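Local coordinates for protein endoglucanase E (Clostridium thermocellum, PDB 2WAO) that cleaves beta-1,4-glucan chains as a cellulase and, through this carbohydrate esterase domain, probably removes acetyl groups from plant polysaccharides and binds cello-oligosaccharides, at residues 125-130 with 216-221; 182-187 with 222-227. All coordinates share one frame; numbering follows the deposited sequence.

Contact 1 (125-130 with 216-221); sequences IEFIGD and VVVINL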
loop_
_atom_site.group_PDB
_atom_site.type_symbol
_atom_site.label_atom_id
_atom_site.label_comp_id
_atom_site.label_asym_id
_atom_site.label_seq_id
_atom_site.Cartn_x
_atom_site.Cartn_y
_atom_site.Cartn_z
ATOM N N ILE A 125 -6.603 1.471 -8.365
ATOM C CA ILE A 125 -5.212 2.000 -8.391
ATOM C C ILE A 125 -4.300 0.878 -7.872
ATOM O O ILE A 125 -4.707 0.116 -6.977
ATOM C CB ILE A 125 -5.074 3.229 -7.482
ATOM C CG1 ILE A 125 -6.181 4.241 -7.761
ATOM C CG2 ILE A 125 -3.677 3.866 -7.634
ATOM C CD1 ILE A 125 -6.168 5.451 -6.814
ATOM N N GLU A 126 -3.112 0.726 -8.453
ATOM C CA GLU A 126 -2.070 -0.107 -7.835
ATOM C C GLU A 126 -0.926 0.846 -7.491
ATOM O O GLU A 126 -0.473 1.635 -8.339
ATOM C CB GLU A 126 -1.571 -1.180 -8.783
ATOM C CG GLU A 126 -0.475 -2.084 -8.187
ATOM C CD GLU A 126 -0.179 -3.256 -9.093
ATOM O OE1 GLU A 126 0.254 -3.022 -10.222
ATOM O OE2 GLU A 126 -0.356 -4.422 -8.669
ATOM N N PHE A 127 -0.423 0.707 -6.263
ATOM C CA PHE A 127 0.732 1.466 -5.813
ATOM C C PHE A 127 1.886 0.492 -5.745
ATOM O O PHE A 127 1.719 -0.671 -5.275
ATOM C CB PHE A 127 0.461 2.002 -4.404
ATOM C CG PHE A 127 -0.526 3.124 -4.381
ATOM C CD1 PHE A 127 -0.059 4.444 -4.406
ATOM C CD2 PHE A 127 -1.904 2.866 -4.343
ATOM C CE1 PHE A 127 -0.962 5.516 -4.434
ATOM C CE2 PHE A 127 -2.824 3.963 -4.346
ATOM C CZ PHE A 127 -2.318 5.256 -4.403
ATOM N N ILE A 128 3.055 0.938 -6.191
ATOM C CA ILE A 128 4.276 0.095 -6.102
ATOM C C ILE A 128 5.318 0.908 -5.364
ATOM O O ILE A 128 5.712 1.953 -5.838
ATOM C CB ILE A 128 4.793 -0.259 -7.539
ATOM C CG1 ILE A 128 3.704 -0.971 -8.342
ATOM C CG2 ILE A 128 6.093 -1.159 -7.479
ATOM C CD1 ILE A 128 4.065 -1.186 -9.856
ATOM N N GLY A 129 5.806 0.441 -4.213
ATOM C CA GLY A 129 6.697 1.311 -3.490
ATOM C C GLY A 129 7.466 0.667 -2.361
ATOM O O GLY A 129 7.654 -0.532 -2.359
ATOM N N ASP A 130 7.927 1.505 -1.437
ATOM C CA ASP A 130 8.886 1.048 -0.405
ATOM C C ASP A 130 8.308 1.444 0.957
ATOM O O ASP A 130 7.074 1.378 1.160
ATOM C CB ASP A 130 10.283 1.636 -0.719
ATOM C CG ASP A 130 10.266 3.216 -0.868
ATOM O OD1 ASP A 130 9.342 3.915 -0.297
ATOM O OD2 ASP A 130 11.185 3.768 -1.520
ATOM N N VAL A 216 -4.977 3.296 -12.889
ATOM C CA VAL A 216 -3.879 4.162 -12.446
ATOM C C VAL A 216 -2.870 3.283 -11.717
ATOM O O VAL A 216 -3.265 2.469 -10.887
ATOM C CB VAL A 216 -4.360 5.214 -11.409
ATOM C CG1 VAL A 216 -3.181 6.085 -10.932
ATOM C CG2 VAL A 216 -5.388 6.135 -12.040
ATOM N N VAL A 217 -1.584 3.506 -11.995
ATOM C CA VAL A 217 -0.507 2.888 -11.228
ATOM C C VAL A 217 0.357 4.062 -10.730
ATOM O O VAL A 217 0.678 4.946 -11.493
ATOM C CB VAL A 217 0.320 1.893 -12.095
ATOM C CG1 VAL A 217 1.522 1.272 -11.296
ATOM C CG2 VAL A 217 -0.593 0.779 -12.625
ATOM N N VAL A 218 0.753 4.024 -9.462
ATOM C CA VAL A 218 1.620 5.016 -8.842
ATOM C C VAL A 218 2.884 4.287 -8.384
ATOM O O VAL A 218 2.812 3.303 -7.626
ATOM C CB VAL A 218 0.888 5.714 -7.641
ATOM C CG1 VAL A 218 1.803 6.740 -6.944
ATOM C CG2 VAL A 218 -0.408 6.421 -8.117
ATOM N N ILE A 219 4.031 4.808 -8.801
ATOM C CA ILE A 219 5.293 4.177 -8.439
ATOM C C ILE A 219 6.036 5.169 -7.558
ATOM O O ILE A 219 6.230 6.311 -7.946
ATOM C CB ILE A 219 6.112 3.821 -9.712
ATOM C CG1 ILE A 219 5.307 2.891 -10.654
ATOM C CG2 ILE A 219 7.460 3.174 -9.291
ATOM C CD1 ILE A 219 5.975 2.618 -12.044
ATOM N N ASN A 220 6.481 4.737 -6.391
ATOM C CA ASN A 220 7.308 5.628 -5.560
ATOM C C ASN A 220 8.494 4.839 -5.084
ATOM O O ASN A 220 8.423 4.168 -4.083
ATOM C CB ASN A 220 6.523 6.277 -4.390
ATOM C CG ASN A 220 7.353 7.370 -3.677
ATOM O OD1 ASN A 220 8.605 7.305 -3.642
ATOM N ND2 ASN A 220 6.668 8.383 -3.116
ATOM N N LEU A 221 9.552 4.859 -5.890
ATOM C CA LEU A 221 10.719 4.045 -5.646
ATOM C C LEU A 221 11.951 4.898 -5.910
ATOM O O LEU A 221 11.910 5.812 -6.731
ATOM C CB LEU A 221 10.741 2.842 -6.588
ATOM C CG LEU A 221 9.675 1.771 -6.347
ATOM C CD1 LEU A 221 9.726 0.850 -7.617
ATOM C CD2 LEU A 221 10.012 1.032 -5.037
HETATM O O HOH W 1 11.062 5.908 -2.792
#

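Contact 2 (182-187 with 222-227); sequences MNYGGA and GTNDFS. With BGC (beta-D-glucopyranose), chain B; BGC (beta-D-glucopyranose), chain C.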
loop_
_atom_site.group_PDB
_atom_site.type_symbol
_atom_site.label_atom_id
_atom_site.label_comp_id
_atom_site.label_asym_id
_atom_site.label_seq_id
_atom_site.Cartn_x
_atom_site.Cartn_y
_atom_site.Cartn_z
ATOM N N MET A 182 19.045 -1.702 -5.491
ATOM C CA MET A 182 19.599 -2.045 -4.174
ATOM C C MET A 182 18.532 -1.832 -3.122
ATOM O O MET A 182 17.606 -1.053 -3.337
ATOM C CB MET A 182 20.834 -1.167 -3.861
ATOM C CG MET A 182 20.472 0.298 -3.759
ATOM S SD MET A 182 21.891 1.355 -3.500
ATOM C CE MET A 182 22.147 0.959 -1.799
ATOM N N ASN A 183 18.672 -2.510 -1.988
ATOM C CA ASN A 183 17.852 -2.259 -0.826
ATOM C C ASN A 183 18.576 -1.296 0.108
ATOM O O ASN A 183 19.745 -1.011 -0.095
ATOM C CB ASN A 183 17.516 -3.593 -0.161
ATOM C CG ASN A 183 16.707 -4.465 -1.103
ATOM O OD1 ASN A 183 15.794 -3.975 -1.789
ATOM N ND2 ASN A 183 17.128 -5.700 -1.260
ATOM N N TYR A 184 17.872 -0.786 1.099
ATOM C CA TYR A 184 18.451 0.145 2.078
ATOM C C TYR A 184 19.830 -0.316 2.597
ATOM O O TYR A 184 19.970 -1.440 3.051
ATOM C CB TYR A 184 17.511 0.362 3.276
ATOM C CG TYR A 184 18.172 1.348 4.211
ATOM C CD1 TYR A 184 18.273 2.698 3.864
ATOM C CD2 TYR A 184 18.797 0.905 5.381
ATOM C CE1 TYR A 184 18.959 3.590 4.690
ATOM C CE2 TYR A 184 19.477 1.800 6.219
ATOM C CZ TYR A 184 19.533 3.128 5.859
ATOM O OH TYR A 184 20.193 3.997 6.686
ATOM N N GLY A 185 20.814 0.586 2.520
ATOM C CA GLY A 185 22.200 0.333 3.001
ATOM C C GLY A 185 22.979 -0.762 2.242
ATOM O O GLY A 185 24.021 -1.231 2.727
ATOM N N GLY A 186 22.470 -1.170 1.081
ATOM C CA GLY A 186 23.049 -2.257 0.269
ATOM C C GLY A 186 22.886 -3.660 0.864
ATOM O O GLY A 186 23.630 -4.592 0.478
ATOM N N ALA A 187 21.939 -3.841 1.789
ATOM C CA ALA A 187 21.615 -5.180 2.322
ATOM C C ALA A 187 21.135 -6.063 1.157
ATOM O O ALA A 187 20.360 -5.617 0.285
ATOM C CB ALA A 187 20.533 -5.096 3.430
ATOM N N GLY A 222 13.043 4.540 -5.252
ATOM C CA GLY A 222 14.337 5.137 -5.550
ATOM C C GLY A 222 14.910 5.734 -4.292
ATOM O O GLY A 222 16.104 6.009 -4.250
ATOM N N THR A 223 14.100 5.917 -3.240
ATOM C CA THR A 223 14.684 6.364 -1.948
ATOM C C THR A 223 15.845 5.481 -1.474
ATOM O O THR A 223 16.921 5.983 -1.075
ATOM C CB THR A 223 13.609 6.482 -0.799
ATOM O OG1 THR A 223 12.615 7.416 -1.216
ATOM C CG2 THR A 223 14.227 7.031 0.497
ATOM N N ASN A 224 15.670 4.172 -1.597
ATOM C CA ASN A 224 16.700 3.263 -1.094
ATOM C C ASN A 224 17.874 3.191 -2.060
ATOM O O ASN A 224 18.957 2.782 -1.681
ATOM C CB ASN A 224 16.072 1.890 -0.743
ATOM C CG ASN A 224 15.120 2.022 0.378
ATOM O OD1 ASN A 224 13.881 1.844 0.210
ATOM N ND2 ASN A 224 15.627 2.501 1.491
ATOM N N ASP A 225 17.644 3.577 -3.313
ATOM C CA ASP A 225 18.730 3.654 -4.315
ATOM C C ASP A 225 19.660 4.873 -4.130
ATOM O O ASP A 225 20.732 4.904 -4.719
ATOM C CB ASP A 225 18.152 3.645 -5.723
ATOM C CG ASP A 225 17.404 2.320 -6.021
ATOM O OD1 ASP A 225 18.089 1.328 -6.351
ATOM O OD2 ASP A 225 16.150 2.258 -5.902
ATOM N N PHE A 226 19.223 5.873 -3.355
ATOM C CA PHE A 226 20.015 7.115 -3.165
ATOM C C PHE A 226 20.168 7.565 -1.730
ATOM O O PHE A 226 20.734 8.641 -1.495
ATOM C CB PHE A 226 19.443 8.285 -4.045
ATOM C CG PHE A 226 19.492 7.987 -5.479
ATOM C CD1 PHE A 226 20.679 8.238 -6.219
ATOM C CD2 PHE A 226 18.391 7.363 -6.116
ATOM C CE1 PHE A 226 20.794 7.900 -7.541
ATOM C CE2 PHE A 226 18.500 7.004 -7.474
ATOM C CZ PHE A 226 19.694 7.280 -8.188
ATOM N N SER A 227 19.700 6.790 -0.741
ATOM C CA SER A 227 19.798 7.270 0.630
ATOM C C SER A 227 21.147 6.951 1.285
ATOM O O SER A 227 21.466 7.532 2.274
ATOM C CB SER A 227 18.626 6.821 1.516
ATOM O OG SER A 227 18.606 5.388 1.624
HETATM C C2 BGC B . 16.177 2.583 8.985
HETATM C C3 BGC B . 16.274 1.125 8.559
HETATM C C4 BGC B . 15.182 0.815 7.529
HETATM C C5 BGC B . 15.304 1.813 6.356
HETATM C C6 BGC B . 14.323 1.575 5.191
HETATM C C1 BGC B . 16.215 3.485 7.756
HETATM O O2 BGC B . 17.225 2.873 9.915
HETATM O O3 BGC B . 16.118 0.279 9.706
HETATM O O4 BGC B . 15.558 -0.401 7.111
HETATM O O5 BGC B . 15.167 3.137 6.870
HETATM O O6 BGC B . 12.998 1.678 5.681
HETATM C C2 BGC C . 16.614 7.493 5.558
HETATM C C3 BGC C . 15.913 6.295 6.195
HETATM C C4 BGC C . 16.712 5.765 7.374
HETATM C C5 BGC C . 17.029 6.888 8.367
HETATM C C6 BGC C . 18.039 6.339 9.379
HETATM C C1 BGC C . 16.923 8.552 6.635
HETATM O O2 BGC C . 15.805 8.067 4.535
HETATM O O3 BGC C . 15.737 5.288 5.225
HETATM O O4 BGC C . 16.069 4.854 8.111
HETATM O O5 BGC C . 17.632 8.029 7.743
HETATM O O6 BGC C . 18.302 7.427 10.198
HETATM O O HOH W 2 20.025 3.074 0.993
#

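Contact 1 (125-130 with 216-221)
Val218 O accepts the N-H of Ile128 at an N-to-O distance of 2.8 Å, the donor lying almost on the extension of the carbonyl bond. The same oxygen receives a CA-H contact from Phe127, whose CA is 3.3 Å from Val218 O. One step back the roles are exchanged: Val218 N donates to Glu126 O at 2.9 Å, and Val217 offers its CA-H to that carbonyl. Bonds from Glu126 N to Val216 O and from Asn220 N to Ile128 O complete the register of two parallel strands, 125-129 and 216-220. On the face bearing Ile125, Phe127, Val216 and Val218, the Phe127 ring leans toward the neighbouring strand, with CG anti to its carbonyl carbon (chi1 -73°), and its CD1 comes within 3.6 Å of Val218 CB. Helix 313-331 covers this pair through Leu323. On the other face Ile128 CD1 reaches diagonally back to Val217 CG1 at 3.8 Å, with Val247 of helix 233-250 packed on both. Buried Glu126 has its carboxylate held by Arg16, Tyr196 and Tyr251, which probably stabilises its charge. Where the strands end, Leu221 CD2 packs 3.7 Å from Gly129 CA, and Asp130 OD1 caps Ile132 N at the start of helix 131-134. Such strands form a three-layer alpha/beta/alpha core, and family, strand order 2-1-3-4-5 and the Gly-Asp-Ser sequence entering that helix identify the SGNH (GDSL) hydrolase fold.

Contact 2 (182-187 with 222-227)
Asn224, Met182 and Tyr184 bury the most surface here, and the backbone carbonyl of Asn224 is the centre of the first pairing. Met182 curls round it, with CG in the position between backbone N and carbonyl carbon (chi1 64°) and the chain bent at chi3. This brings Met182 CG to 3.6 Å from Asn224 O. That oxygen is also the acceptor of a water, 2.9 Å away, which in turn takes the N-H of Gly185 and hydrogen-bonds Ser227 OG, bridging the two segments. The bond from Met182 N to Asp225 OD1 (3.3 Å) is weak, bent to 126° at the hydrogen. Thr181 N bonds the same OD1, and Leu180 N bonds OD2. Farther along, the Asn224 side chain crosses that of Tyr184, its amide plane 81° from the ring, and lies at the ring edge. Ser227 OG sits at that edge too, 3.5 Å from Tyr184 CD1. Over one face of the ring, offset toward the rim, lies C5 of the chain B glucose, 3.6 Å from Tyr184 CG. Polar groups gathered at the edge and a sugar over the face are consistent with Tyr184 serving as an apolar platform for a glucose unit.

How the contacts relate
After the antiparallel sheets, strand 123-129 is the first of the parallel sheet, and contact 1 is closed only when the chain returns as strand 216-220, after 85 intervening residues. Within that excursion lie strand 168-174, which flanks strand 123-129 on its other side, and the loop 182-187. Contact 2 closes directly afterwards, as 222-227 continues from 216-221 and meets that loop. The two closures therefore cross rather than nest. Their centres are about 17 Å apart, yet they touch where Asp130 OD2 packs 3.7 Å from Thr223 CB. Contact 1 thus joins two inner strands of the parallel sheet, while contact 2 ties the loop after strand 168-174 to the short helix after strand 216-220, beside the glycan pocket.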